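Local structure of cell wall surface anchor family protein (Streptococcus agalactiae serogroup V, 3PF2) at residues E178-G183 with A254-A259; G183-K188 with T247-G252; A265-L270 with E287-Q292. The protein forms the shaft of the type 1 pilus as its major, or backbone, pilin, the present chain being a calcium-binding C-terminal fragment of two Ig-like domains. All blocks are in the same frame, centred on the assembly; numbering follows the deposited sequence.

Overall arrangement
Interactions 1 and 2 share strand 178-190; interaction 3 packs against it. Interaction 1 uses the first half of the strand and interaction 2 its second, meeting at Gly183, with centres about 17 Å apart. Interaction 2 is nested along the chain inside the loop that interaction 1 closes; interaction 3, the hairpin of strands 266-274 and 286-290, follows both, its centre about 12 Å from that of interaction 1 and 11 Å from that of interaction 2. Phe186 meets Phe288, and Leu270 packs on Phe186 and Phe248, so two sheets face each other across an apolar interior in the C-terminal domain. Separately, the bond from Tyr268 OH to Ala254 O ties loop 254-259 to the hairpin.

Interaction 1: E178-G183 with A254-A259; sequences EVHTGG and AYAVDA
A histidine on strand 178-190, where the chain passes from one Ig-like domain to the next, meets the loop that follows strand 247-253. His180 NE2 donates to Ala256 O at 2.9 Å along a nearly straight bond, with the acceptor close to the imidazole plane. The nitrogen sits 35° above the carbonyl plane, however. Ala259 N reaches the same oxygen from the opposite face, at 3.2 Å, giving it one donor from the strand and one from its own turn. Across the imidazole, His180 ND1 donates at 2.7 Å, again nearly straight, to Glu178 OE1, which accepts on its syn lone pair. Bonds at both nitrogens fix the rotation of the ring. Since ND1 and NE2 both act as donors, the imidazole is probably doubly protonated, and the nearby carboxylate would favour that. At the ring edge, CE1 of His180 comes within 2.9 Å of Ala259 O. His180 CG lies between its backbone N and carbonyl carbon (chi1 39°), which brings the ring down onto the loop. There CD2 of His180 lies over one face of Tyr255, toward the rim and 3.8 Å from CZ of Tyr255; the two planes are inclined at 49°, an oblique pair. The Tyr255 ring turns its edge to the Thr181-Gly182 backbone, with CE2 3.6 Å from Thr181 C, while its hydroxyl bonds to Ala261 O. Beyond the contact, Val179 packs on Phe29 and Trp31 of strand 29-35, and strand 178-190 runs parallel to strand 20-22 and antiparallel to strand 150-151.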
ATOM      1  N   GLU A 178       2.100   0.252   8.024  1.00  8.89           N
ATOM      2  CA  GLU A 178       0.770   0.330   7.407  1.00  8.84           C
ATOM      3  C   GLU A 178       0.753   1.272   6.220  1.00  8.55           C
ATOM      4  O   GLU A 178       1.581   2.199   6.133  1.00  9.19           O
ATOM      5  CB  GLU A 178      -0.307   0.774   8.417  1.00  8.45           C
ATOM      6  CG  GLU A 178      -0.086   2.164   9.040  1.00  9.27           C
ATOM      7  CD  GLU A 178      -0.523   3.334   8.155  1.00  9.05           C
ATOM      8  OE1 GLU A 178      -1.479   3.183   7.360  1.00 10.01           O
ATOM      9  OE2 GLU A 178       0.085   4.431   8.260  1.00 11.12           O
ATOM     10  N   VAL A 179      -0.192   1.021   5.323  1.00  9.28           N
ATOM     11  CA  VAL A 179      -0.477   1.951   4.232  1.00  9.12           C
ATOM     12  C   VAL A 179      -1.935   2.365   4.231  1.00  9.37           C
ATOM     13  O   VAL A 179      -2.801   1.717   4.845  1.00  9.74           O
ATOM     14  CB  VAL A 179      -0.093   1.374   2.846  1.00  9.03           C
ATOM     15  CG1 VAL A 179       1.400   1.135   2.761  1.00  8.62           C
ATOM     16  CG2 VAL A 179      -0.894   0.074   2.545  1.00  8.52           C
ATOM     17  N   HIS A 180      -2.238   3.432   3.500  1.00  9.61           N
ATOM     18  CA  HIS A 180      -3.621   3.915   3.463  1.00  9.91           C
ATOM     19  C   HIS A 180      -3.861   4.633   2.155  1.00 10.40           C
ATOM     20  O   HIS A 180      -2.915   5.152   1.552  1.00  9.88           O
ATOM     21  CB  HIS A 180      -3.869   4.876   4.627  1.00 10.84           C
ATOM     22  CG  HIS A 180      -2.702   5.766   4.899  1.00  9.41           C
ATOM     23  ND1 HIS A 180      -1.721   5.440   5.815  1.00  9.87           N
ATOM     24  CD2 HIS A 180      -2.316   6.933   4.327  1.00 11.09           C
ATOM     25  CE1 HIS A 180      -0.798   6.381   5.816  1.00  9.31           C
ATOM     26  NE2 HIS A 180      -1.121   7.290   4.909  1.00 10.26           N
ATOM     27  N   THR A 181      -5.135   4.677   1.770  1.00 10.80           N
ATOM     28  CA  THR A 181      -5.608   5.380   0.578  1.00 10.73           C
ATOM     29  C   THR A 181      -6.932   6.037   0.952  1.00 10.86           C
ATOM     30  O   THR A 181      -7.562   5.610   1.905  1.00 11.26           O
ATOM     31  CB  THR A 181      -5.764   4.395  -0.626  1.00 11.53           C
ATOM     32  OG1 THR A 181      -5.910   5.134  -1.845  1.00 10.62           O
ATOM     33  CG2 THR A 181      -6.936   3.422  -0.464  1.00 10.85           C
ATOM     34  N   GLY A 182      -7.347   7.066   0.204  1.00  9.82           N
ATOM     35  CA  GLY A 182      -8.530   7.851   0.552  1.00 10.39           C
ATOM     36  C   GLY A 182      -9.477   8.097  -0.606  1.00 10.20           C
ATOM     37  O   GLY A 182      -9.265   7.605  -1.710  1.00 10.89           O
ATOM     38  N   GLY A 183     -10.519   8.880  -0.351  1.00 10.98           N
ATOM     39  CA  GLY A 183     -11.520   9.187  -1.364  1.00 10.72           C
ATOM     40  C   GLY A 183     -12.205  10.507  -1.089  1.00 10.83           C
ATOM     41  O   GLY A 183     -11.946  11.158  -0.070  1.00 10.49           O
ATOM     42  N   ALA A 254      -4.167   8.779  -3.042  1.00 11.11           N
ATOM     43  CA  ALA A 254      -3.208   8.920  -1.943  1.00 10.27           C
ATOM     44  C   ALA A 254      -3.497  10.136  -1.074  1.00 10.74           C
ATOM     45  O   ALA A 254      -3.892  11.178  -1.577  1.00  9.98           O
ATOM     46  CB  ALA A 254      -1.781   9.018  -2.491  1.00 10.07           C
ATOM     47  N   TYR A 255      -3.278   9.997   0.227  1.00 10.68           N
ATOM     48  CA  TYR A 255      -3.189  11.155   1.125  1.00 10.05           C
ATOM     49  C   TYR A 255      -2.192  10.713   2.195  1.00  9.75           C
ATOM     50  O   TYR A 255      -1.851   9.519   2.266  1.00  9.82           O
ATOM     51  CB  TYR A 255      -4.566  11.523   1.729  1.00 10.58           C
ATOM     52  CG  TYR A 255      -4.988  10.562   2.818  1.00 10.93           C
ATOM     53  CD1 TYR A 255      -4.845  10.899   4.168  1.00 11.38           C
ATOM     54  CD2 TYR A 255      -5.451   9.286   2.495  1.00 11.90           C
ATOM     55  CE1 TYR A 255      -5.174   9.992   5.177  1.00 11.41           C
ATOM     56  CE2 TYR A 255      -5.795   8.374   3.488  1.00 11.52           C
ATOM     57  CZ  TYR A 255      -5.648   8.737   4.828  1.00 11.70           C
ATOM     58  OH  TYR A 255      -5.983   7.823   5.792  1.00 11.88           O
ATOM     59  N   ALA A 256      -1.721  11.643   3.019  1.00  9.23           N
ATOM     60  CA  ALA A 256      -0.747  11.311   4.070  1.00  9.17           C
ATOM     61  C   ALA A 256       0.388  10.434   3.510  1.00  9.71           C
ATOM     62  O   ALA A 256       0.700   9.358   4.033  1.00  9.92           O
ATOM     63  CB  ALA A 256      -1.453  10.639   5.267  1.00  9.62           C
ATOM     64  N   VAL A 257       0.990  10.920   2.423  1.00 10.23           N
ATOM     65  CA  VAL A 257       1.962  10.186   1.636  1.00 10.69           C
ATOM     66  C   VAL A 257       3.125   9.638   2.485  1.00 10.76           C
ATOM     67  O   VAL A 257       3.510   8.463   2.337  1.00 10.82           O
ATOM     68  CB  VAL A 257       2.485  11.079   0.471  1.00 10.82           C
ATOM     69  CG1 VAL A 257       3.665  10.447  -0.249  1.00 11.97           C
ATOM     70  CG2 VAL A 257       1.328  11.357  -0.520  1.00 12.14           C
ATOM     71  N   ASP A 258       3.659  10.488   3.370  1.00 10.74           N
ATOM     72  CA  ASP A 258       4.738  10.109   4.285  1.00 10.54           C
ATOM     73  C   ASP A 258       4.329  10.319   5.747  1.00 10.77           C
ATOM     74  O   ASP A 258       5.054  10.943   6.540  1.00 11.09           O
ATOM     75  CB  ASP A 258       5.993  10.923   3.956  1.00 10.98           C
ATOM     76  CG  ASP A 258       6.605  10.522   2.646  1.00 12.30           C
ATOM     77  OD1 ASP A 258       6.867   9.312   2.477  1.00 11.10           O
ATOM     78  OD2 ASP A 258       6.818  11.402   1.779  1.00 11.55           O
ATOM     79  N   ALA A 259       3.164   9.799   6.102  1.00 10.56           N
ATOM     80  CA  ALA A 259       2.627   9.963   7.444  1.00 11.31           C
ATOM     81  C   ALA A 259       1.672   8.815   7.730  1.00 11.68           C
ATOM     82  O   ALA A 259       1.406   7.982   6.851  1.00 11.56           O
ATOM     83  CB  ALA A 259       1.910  11.323   7.578  1.00 12.06           C
TER

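Interaction 2: G183-K188 with T247-G252; sequences GKRFVK and TFEIKG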
ATOM      1  N   GLY A 183     -10.519   8.880  -0.351  1.00 10.98           N
ATOM      2  CA  GLY A 183     -11.520   9.187  -1.364  1.00 10.72           C
ATOM      3  C   GLY A 183     -12.205  10.507  -1.089  1.00 10.83           C
ATOM      4  O   GLY A 183     -11.946  11.158  -0.070  1.00 10.49           O
ATOM      5  N   LYS A 184     -13.082  10.909  -1.999  1.00 10.05           N
ATOM      6  CA  LYS A 184     -13.844  12.140  -1.807  1.00 10.02           C
ATOM      7  C   LYS A 184     -15.223  12.016  -2.428  1.00 10.44           C
ATOM      8  O   LYS A 184     -15.389  11.339  -3.439  1.00 10.57           O
ATOM      9  CB  LYS A 184     -13.098  13.342  -2.404  1.00 10.34           C
ATOM     10  CG  LYS A 184     -13.768  14.685  -2.100  1.00 10.87           C
ATOM     11  CD  LYS A 184     -13.595  15.135  -0.620  1.00 11.18           C
ATOM     12  CE  LYS A 184     -14.369  16.448  -0.410  1.00 12.51           C
ATOM     13  NZ  LYS A 184     -14.467  16.794   1.031  1.00 11.69           N
ATOM     14  N   ARG A 185     -16.202  12.674  -1.814  1.00 10.97           N
ATOM     15  CA  ARG A 185     -17.581  12.701  -2.309  1.00 10.94           C
ATOM     16  C   ARG A 185     -17.911  14.127  -2.727  1.00 10.83           C
ATOM     17  O   ARG A 185     -17.426  15.073  -2.123  1.00 11.08           O
ATOM     18  CB  ARG A 185     -18.543  12.244  -1.205  1.00 11.00           C
ATOM     19  CG  ARG A 185     -18.256  10.799  -0.746  1.00 11.77           C
ATOM     20  CD  ARG A 185     -19.234  10.309   0.323  1.00 12.80           C
ATOM     21  NE  ARG A 185     -20.556  10.046  -0.254  1.00 15.66           N
ATOM     22  CZ  ARG A 185     -21.706  10.499   0.235  1.00 17.39           C
ATOM     23  NH1 ARG A 185     -21.744  11.229   1.344  1.00 16.26           N
ATOM     24  NH2 ARG A 185     -22.844  10.200  -0.381  1.00 20.12           N
ATOM     25  N   PHE A 186     -18.750  14.256  -3.747  1.00 11.43           N
ATOM     26  CA  PHE A 186     -19.135  15.545  -4.291  1.00 11.27           C
ATOM     27  C   PHE A 186     -20.626  15.581  -4.592  1.00 11.95           C
ATOM     28  O   PHE A 186     -21.245  14.552  -4.864  1.00 11.42           O
ATOM     29  CB  PHE A 186     -18.428  15.782  -5.626  1.00 11.76           C
ATOM     30  CG  PHE A 186     -16.936  15.738  -5.543  1.00 10.70           C
ATOM     31  CD1 PHE A 186     -16.232  16.860  -5.130  1.00 10.59           C
ATOM     32  CD2 PHE A 186     -16.247  14.576  -5.868  1.00 10.93           C
ATOM     33  CE1 PHE A 186     -14.830  16.838  -5.047  1.00 11.65           C
ATOM     34  CE2 PHE A 186     -14.836  14.528  -5.787  1.00 12.68           C
ATOM     35  CZ  PHE A 186     -14.131  15.667  -5.377  1.00 11.61           C
ATOM     36  N   VAL A 187     -21.175  16.788  -4.606  1.00 12.34           N
ATOM     37  CA  VAL A 187     -22.525  17.003  -5.128  1.00 13.27           C
ATOM     38  C   VAL A 187     -22.553  18.293  -5.948  1.00 12.97           C
ATOM     39  O   VAL A 187     -22.041  19.343  -5.508  1.00 12.79           O
ATOM     40  CB  VAL A 187     -23.603  16.966  -4.005  1.00 13.30           C
ATOM     41  CG1 VAL A 187     -23.355  18.043  -2.945  1.00 13.76           C
ATOM     42  CG2 VAL A 187     -24.999  17.075  -4.620  1.00 14.87           C
ATOM     43  N   LYS A 188     -23.103  18.196  -7.161  1.00 13.53           N
ATOM     44  CA  LYS A 188     -23.159  19.320  -8.092  1.00 13.19           C
ATOM     45  C   LYS A 188     -24.515  20.001  -7.962  1.00 13.91           C
ATOM     46  O   LYS A 188     -25.542  19.344  -8.040  1.00 13.87           O
ATOM     47  CB  LYS A 188     -22.950  18.843  -9.530  1.00 12.87           C
ATOM     48  CG  LYS A 188     -22.864  19.975 -10.579  1.00 13.70           C
ATOM     49  CD  LYS A 188     -21.578  20.787 -10.427  1.00 11.20           C
ATOM     50  CE  LYS A 188     -21.437  21.867 -11.502  1.00 13.67           C
ATOM     51  NZ  LYS A 188     -22.473  22.947 -11.374  1.00 13.14           N
ATOM     52  N   THR A 247     -24.723  13.707  -7.581  1.00 15.16           N
ATOM     53  CA  THR A 247     -23.578  13.129  -6.857  1.00 14.99           C
ATOM     54  C   THR A 247     -22.520  12.518  -7.763  1.00 14.16           C
ATOM     55  O   THR A 247     -22.796  12.118  -8.897  1.00 14.15           O
ATOM     56  CB  THR A 247     -23.989  12.048  -5.829  1.00 15.07           C
ATOM     57  OG1 THR A 247     -24.397  10.863  -6.522  1.00 15.67           O
ATOM     58  CG2 THR A 247     -25.084  12.549  -4.903  1.00 15.77           C
ATOM     59  N   PHE A 248     -21.295  12.480  -7.244  1.00 13.17           N
ATOM     60  CA  PHE A 248     -20.236  11.659  -7.791  1.00 12.34           C
ATOM     61  C   PHE A 248     -19.129  11.519  -6.762  1.00 12.50           C
ATOM     62  O   PHE A 248     -19.148  12.205  -5.737  1.00 11.95           O
ATOM     63  CB  PHE A 248     -19.724  12.169  -9.150  1.00 12.59           C
ATOM     64  CG  PHE A 248     -19.089  13.541  -9.122  1.00 11.51           C
ATOM     65  CD1 PHE A 248     -17.698  13.665  -9.173  1.00 11.67           C
ATOM     66  CD2 PHE A 248     -19.864  14.699  -9.117  1.00 12.91           C
ATOM     67  CE1 PHE A 248     -17.089  14.913  -9.203  1.00 11.98           C
ATOM     68  CE2 PHE A 248     -19.266  15.967  -9.133  1.00 11.83           C
ATOM     69  CZ  PHE A 248     -17.868  16.071  -9.182  1.00 11.52           C
ATOM     70  N   GLU A 249     -18.194  10.617  -7.032  1.00 12.18           N
ATOM     71  CA  GLU A 249     -17.145  10.272  -6.067  1.00 12.34           C
ATOM     72  C   GLU A 249     -15.868   9.867  -6.780  1.00 12.19           C
ATOM     73  O   GLU A 249     -15.889   9.513  -7.959  1.00 11.97           O
ATOM     74  CB  GLU A 249     -17.594   9.092  -5.188  1.00 13.26           C
ATOM     75  CG  GLU A 249     -18.859   9.339  -4.364  1.00 14.47           C
ATOM     76  CD  GLU A 249     -19.248   8.153  -3.520  1.00 15.14           C
ATOM     77  OE1 GLU A 249     -18.645   7.063  -3.693  1.00 15.78           O
ATOM     78  OE2 GLU A 249     -20.158   8.321  -2.677  1.00 17.23           O
ATOM     79  N   ILE A 250     -14.743   9.929  -6.064  1.00 11.56           N
ATOM     80  CA  ILE A 250     -13.517   9.290  -6.526  1.00 11.29           C
ATOM     81  C   ILE A 250     -12.982   8.473  -5.352  1.00 11.70           C
ATOM     82  O   ILE A 250     -12.920   8.968  -4.220  1.00 11.67           O
ATOM     83  CB  ILE A 250     -12.478  10.318  -7.070  1.00 11.25           C
ATOM     84  CG1 ILE A 250     -11.213   9.617  -7.595  1.00 12.50           C
ATOM     85  CG2 ILE A 250     -12.106  11.352  -6.000  1.00 10.89           C
ATOM     86  CD1 ILE A 250     -11.435   8.776  -8.855  1.00 12.44           C
ATOM     87  N   LYS A 251     -12.604   7.228  -5.624  1.00 11.51           N
ATOM     88  CA  LYS A 251     -12.122   6.326  -4.578  1.00 11.40           C
ATOM     89  C   LYS A 251     -10.698   5.880  -4.864  1.00 11.73           C
ATOM     90  O   LYS A 251     -10.375   5.463  -5.981  1.00 12.83           O
ATOM     91  CB  LYS A 251     -13.034   5.096  -4.437  1.00 11.07           C
ATOM     92  CG  LYS A 251     -14.498   5.439  -4.166  1.00 12.90           C
ATOM     93  CD  LYS A 251     -15.351   4.206  -3.896  1.00 14.22           C
ATOM     94  CE  LYS A 251     -15.115   3.683  -2.487  1.00 16.40           C
ATOM     95  NZ  LYS A 251     -16.171   2.718  -2.031  1.00 18.58           N
ATOM     96  N   GLY A 252      -9.845   5.995  -3.857  1.00 11.35           N
ATOM     97  CA  GLY A 252      -8.514   5.414  -3.947  1.00 11.14           C
ATOM     98  C   GLY A 252      -7.390   6.356  -4.324  1.00 11.36           C
ATOM     99  O   GLY A 252      -6.462   5.963  -5.023  1.00 11.61           O
TER
HETATM  100  O   HOH W   1     -22.325   9.944  -3.275  1.00 19.56           O
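Glu249 OE2 is gripped twice: Arg185 NE donates to it at 3.0 Å in a salt bridge, and a water donates to it at 2.8 Å. The same water accepts from Arg185 NH2, so it closes a ring with the ion pair. The carboxylate oxygen lies in the guanidinium plane, yet the nitrogen stands 38° above the carboxylate plane. With the two planes 84° apart, the groups meet nearly perpendicular through one direct bond, not as a flat two-pronged pair. Arg185 and Glu249 run side by side from a non-hydrogen-bonded pair, and the bend at chi3 of Arg185 (73°) turns NE to the acid. Their remaining ends are held elsewhere, Glu249 OE1 by Tyr295 OH and Arg185 NH1 by Ala309 O.

On the opposite face, Phe186 and Phe248 form a hydrogen-bonded pair. Phe186 CB sits over the Phe248 ring, 3.7 Å from its centroid and close to the ring normal, a CH-pi contact. The two rings are almost parallel but displaced, with little of one lying over the other; their closest atoms, Phe186 CD2 and Phe248 CE1, are 3.5 Å apart. Ile250 CG2 lies at the edge of the Phe186 ring. Backbone bonds bind Lys184 to Ile250 and Phe186 to Phe248 in both directions, and the strands are antiparallel.

Lys188, two residues beyond Phe186, is covalently linked through NZ to Asn316 CG. This is an isopeptide bond of the kind that cross-links strands in CnaB-type Ig-like domains, here coupling strand 178-190 to its parallel neighbour 312-316.

Interaction 3: A265-L270 with E287-Q292; sequences AVTYKL and EFTVSQ
Phe288 CG is placed between its backbone N and carbonyl carbon (chi1 66°), whereas Tyr268 CG lies opposite its own carbonyl carbon (chi1 -65°). The pair therefore does not stack: the Phe288 ring presents a face to CB of Tyr268, and the phenol runs back along its strand toward Val266. Tyr268 CB is 3.9 Å from the Phe288 centroid, a CH-pi contact, while the ring centroids are 5.9 Å apart. The phenol instead leans on Val290, whose CG2 is 3.7 Å from Tyr268 CD2, and its hydroxyl bonds to Ala254 O. Leu270 comes at about a right angle to Phe288, its CG 3.8 Å from Phe288 CE2.

The backbones register as an antiparallel ladder. Reciprocal bonds join Val266 to Val290 and Tyr268 to Phe288, the shortest being Tyr268 N to Phe288 O and Val290 N to Val266 O. The short strand segments are antiparallel but twisted, their directions 141° apart.

The other face is polar. A water bonds to Thr267 OG1 at 2.7 Å and donates to Glu287 OE1, bridging residues that are diagonal across the ladder. Lys269 lies alongside Glu287, but its NZ is 4.2 Å from Glu287 OE2, beyond a salt bridge, and bonds to Ser207 O instead.

The hairpin forms one edge of a four-stranded antiparallel sheet, with strand 286-290 outermost and strand 201-206 beyond 266-274. Leu270 packs on Phe202 and Leu204, and on Phe186 and Phe248 from the facing strands 178-190 and 247-253, so that the two sheets enclose the apolar interior between them.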
ATOM      1  N   ALA A 265      -3.613  15.813   4.812  1.00 12.89           N
ATOM      2  CA  ALA A 265      -4.434  15.717   3.612  1.00 11.70           C
ATOM      3  C   ALA A 265      -3.662  16.153   2.366  1.00 12.38           C
ATOM      4  O   ALA A 265      -2.690  16.926   2.452  1.00 12.18           O
ATOM      5  CB  ALA A 265      -5.694  16.533   3.781  1.00 11.85           C
ATOM      6  N   VAL A 266      -4.089  15.640   1.212  1.00 10.72           N
ATOM      7  CA  VAL A 266      -3.495  15.989  -0.077  1.00 11.56           C
ATOM      8  C   VAL A 266      -4.536  16.682  -0.942  1.00 11.54           C
ATOM      9  O   VAL A 266      -5.683  16.245  -1.005  1.00 11.68           O
ATOM     10  CB  VAL A 266      -2.955  14.727  -0.801  1.00 11.38           C
ATOM     11  CG1 VAL A 266      -2.586  15.009  -2.270  1.00 10.66           C
ATOM     12  CG2 VAL A 266      -1.731  14.191  -0.075  1.00 12.46           C
ATOM     13  N   THR A 267      -4.110  17.755  -1.608  1.00 11.80           N
ATOM     14  CA  THR A 267      -4.976  18.515  -2.504  1.00 12.30           C
ATOM     15  C   THR A 267      -4.977  17.924  -3.906  1.00 11.62           C
ATOM     16  O   THR A 267      -3.931  17.571  -4.453  1.00 10.94           O
ATOM     17  CB  THR A 267      -4.528  19.996  -2.576  1.00 11.59           C
ATOM     18  OG1 THR A 267      -4.653  20.572  -1.279  1.00 14.03           O
ATOM     19  CG2 THR A 267      -5.398  20.795  -3.574  1.00 14.93           C
ATOM     20  N   TYR A 268      -6.173  17.821  -4.481  1.00 11.44           N
ATOM     21  CA  TYR A 268      -6.331  17.489  -5.894  1.00 10.88           C
ATOM     22  C   TYR A 268      -7.238  18.552  -6.505  1.00 11.63           C
ATOM     23  O   TYR A 268      -7.759  19.406  -5.803  1.00 11.27           O
ATOM     24  CB  TYR A 268      -6.961  16.104  -6.064  1.00 11.01           C
ATOM     25  CG  TYR A 268      -6.097  14.973  -5.552  1.00  9.39           C
ATOM     26  CD1 TYR A 268      -5.183  14.343  -6.385  1.00 11.45           C
ATOM     27  CD2 TYR A 268      -6.188  14.551  -4.216  1.00  9.59           C
ATOM     28  CE1 TYR A 268      -4.380  13.302  -5.911  1.00 11.85           C
ATOM     29  CE2 TYR A 268      -5.383  13.507  -3.737  1.00 10.24           C
ATOM     30  CZ  TYR A 268      -4.486  12.900  -4.594  1.00 10.49           C
ATOM     31  OH  TYR A 268      -3.672  11.871  -4.161  1.00  9.59           O
ATOM     32  N   LYS A 269      -7.389  18.520  -7.817  1.00 11.83           N
ATOM     33  CA  LYS A 269      -8.199  19.534  -8.497  1.00 12.25           C
ATOM     34  C   LYS A 269      -9.176  18.902  -9.461  1.00 11.62           C
ATOM     35  O   LYS A 269      -8.917  17.832 -10.012  1.00 11.33           O
ATOM     36  CB  LYS A 269      -7.292  20.495  -9.264  1.00 13.07           C
ATOM     37  CG  LYS A 269      -6.382  21.288  -8.379  1.00 16.32           C
ATOM     38  CD  LYS A 269      -5.556  22.281  -9.176  1.00 19.47           C
ATOM     39  CE  LYS A 269      -4.616  23.011  -8.222  1.00 23.78           C
ATOM     40  NZ  LYS A 269      -3.598  23.812  -8.976  1.00 26.91           N
ATOM     41  N   LEU A 270     -10.309  19.569  -9.666  1.00 11.43           N
ATOM     42  CA  LEU A 270     -11.210  19.191 -10.762  1.00 11.67           C
ATOM     43  C   LEU A 270     -11.263  20.357 -11.741  1.00 11.99           C
ATOM     44  O   LEU A 270     -11.372  21.500 -11.322  1.00 12.22           O
ATOM     45  CB  LEU A 270     -12.623  18.911 -10.243  1.00 11.45           C
ATOM     46  CG  LEU A 270     -12.793  17.744  -9.271  1.00 11.16           C
ATOM     47  CD1 LEU A 270     -14.232  17.721  -8.786  1.00 13.12           C
ATOM     48  CD2 LEU A 270     -12.436  16.441  -9.917  1.00 12.34           C
ATOM     49  N   GLU A 287     -10.596  23.050  -6.209  1.00 13.56           N
ATOM     50  CA  GLU A 287      -9.717  22.256  -5.353  1.00 12.98           C
ATOM     51  C   GLU A 287     -10.533  21.413  -4.386  1.00 11.89           C
ATOM     52  O   GLU A 287     -11.638  21.788  -3.997  1.00 12.07           O
ATOM     53  CB  GLU A 287      -8.734  23.160  -4.600  1.00 13.97           C
ATOM     54  CG  GLU A 287      -7.716  23.827  -5.517  1.00 18.14           C
ATOM     55  CD  GLU A 287      -6.584  24.535  -4.778  1.00 23.56           C
ATOM     56  OE1 GLU A 287      -6.591  24.585  -3.525  1.00 26.85           O
ATOM     57  OE2 GLU A 287      -5.669  25.033  -5.474  1.00 28.48           O
ATOM     58  N   PHE A 288     -10.002  20.248  -4.017  1.00 11.32           N
ATOM     59  CA  PHE A 288     -10.555  19.486  -2.898  1.00 11.22           C
ATOM     60  C   PHE A 288      -9.439  18.767  -2.181  1.00 11.17           C
ATOM     61  O   PHE A 288      -8.342  18.662  -2.711  1.00 10.88           O
ATOM     62  CB  PHE A 288     -11.635  18.487  -3.351  1.00 11.34           C
ATOM     63  CG  PHE A 288     -11.138  17.366  -4.225  1.00 10.54           C
ATOM     64  CD1 PHE A 288     -10.805  16.109  -3.672  1.00 11.83           C
ATOM     65  CD2 PHE A 288     -11.055  17.526  -5.604  1.00 12.44           C
ATOM     66  CE1 PHE A 288     -10.381  15.040  -4.485  1.00 11.05           C
ATOM     67  CE2 PHE A 288     -10.625  16.468  -6.433  1.00 12.43           C
ATOM     68  CZ  PHE A 288     -10.299  15.221  -5.879  1.00 12.68           C
ATOM     69  N   THR A 289      -9.709  18.286  -0.969  1.00 11.40           N
ATOM     70  CA  THR A 289      -8.690  17.526  -0.255  1.00 12.09           C
ATOM     71  C   THR A 289      -9.170  16.126   0.078  1.00 10.97           C
ATOM     72  O   THR A 289     -10.348  15.913   0.368  1.00 11.40           O
ATOM     73  CB  THR A 289      -8.219  18.212   1.028  1.00 12.10           C
ATOM     74  OG1 THR A 289      -9.350  18.500   1.850  1.00 14.01           O
ATOM     75  CG2 THR A 289      -7.480  19.513   0.724  1.00 14.35           C
ATOM     76  N   VAL A 290      -8.236  15.188  -0.003  1.00 10.75           N
ATOM     77  CA  VAL A 290      -8.421  13.826   0.454  1.00 10.41           C
ATOM     78  C   VAL A 290      -7.693  13.695   1.786  1.00 10.65           C
ATOM     79  O   VAL A 290      -6.507  14.041   1.889  1.00 10.50           O
ATOM     80  CB  VAL A 290      -7.838  12.821  -0.559  1.00  9.74           C
ATOM     81  CG1 VAL A 290      -7.930  11.390   0.006  1.00 10.60           C
ATOM     82  CG2 VAL A 290      -8.606  12.916  -1.875  1.00 10.73           C
ATOM     83  N   SER A 291      -8.425  13.244   2.805  1.00 10.74           N
ATOM     84  CA  SER A 291      -7.904  13.093   4.169  1.00 11.52           C
ATOM     85  C   SER A 291      -8.356  11.755   4.736  1.00 11.50           C
ATOM     86  O   SER A 291      -8.998  10.969   4.050  1.00 10.40           O
ATOM     87  CB  SER A 291      -8.455  14.207   5.056  1.00 11.62           C
ATOM     88  OG  SER A 291      -9.848  14.007   5.305  1.00 13.58           O
ATOM     89  N   GLN A 292      -8.058  11.504   6.007  1.00 10.78           N
ATOM     90  CA  GLN A 292      -8.559  10.290   6.636  1.00 11.67           C
ATOM     91  C   GLN A 292     -10.093  10.211   6.618  1.00 11.62           C
ATOM     92  O   GLN A 292     -10.664   9.121   6.512  1.00 12.07           O
ATOM     93  CB  GLN A 292      -8.057  10.194   8.075  1.00 11.52           C
ATOM     94  CG  GLN A 292      -8.547   8.937   8.786  1.00 14.47           C
ATOM     95  CD  GLN A 292      -8.049   8.842  10.203  1.00 18.16           C
ATOM     96  OE1 GLN A 292      -8.066   9.814  10.941  1.00 20.29           O
ATOM     97  NE2 GLN A 292      -7.591   7.665  10.582  1.00 24.24           N
TER
HETATM   98  O   HOH W   2      -6.348  22.642  -1.172  1.00 38.81           O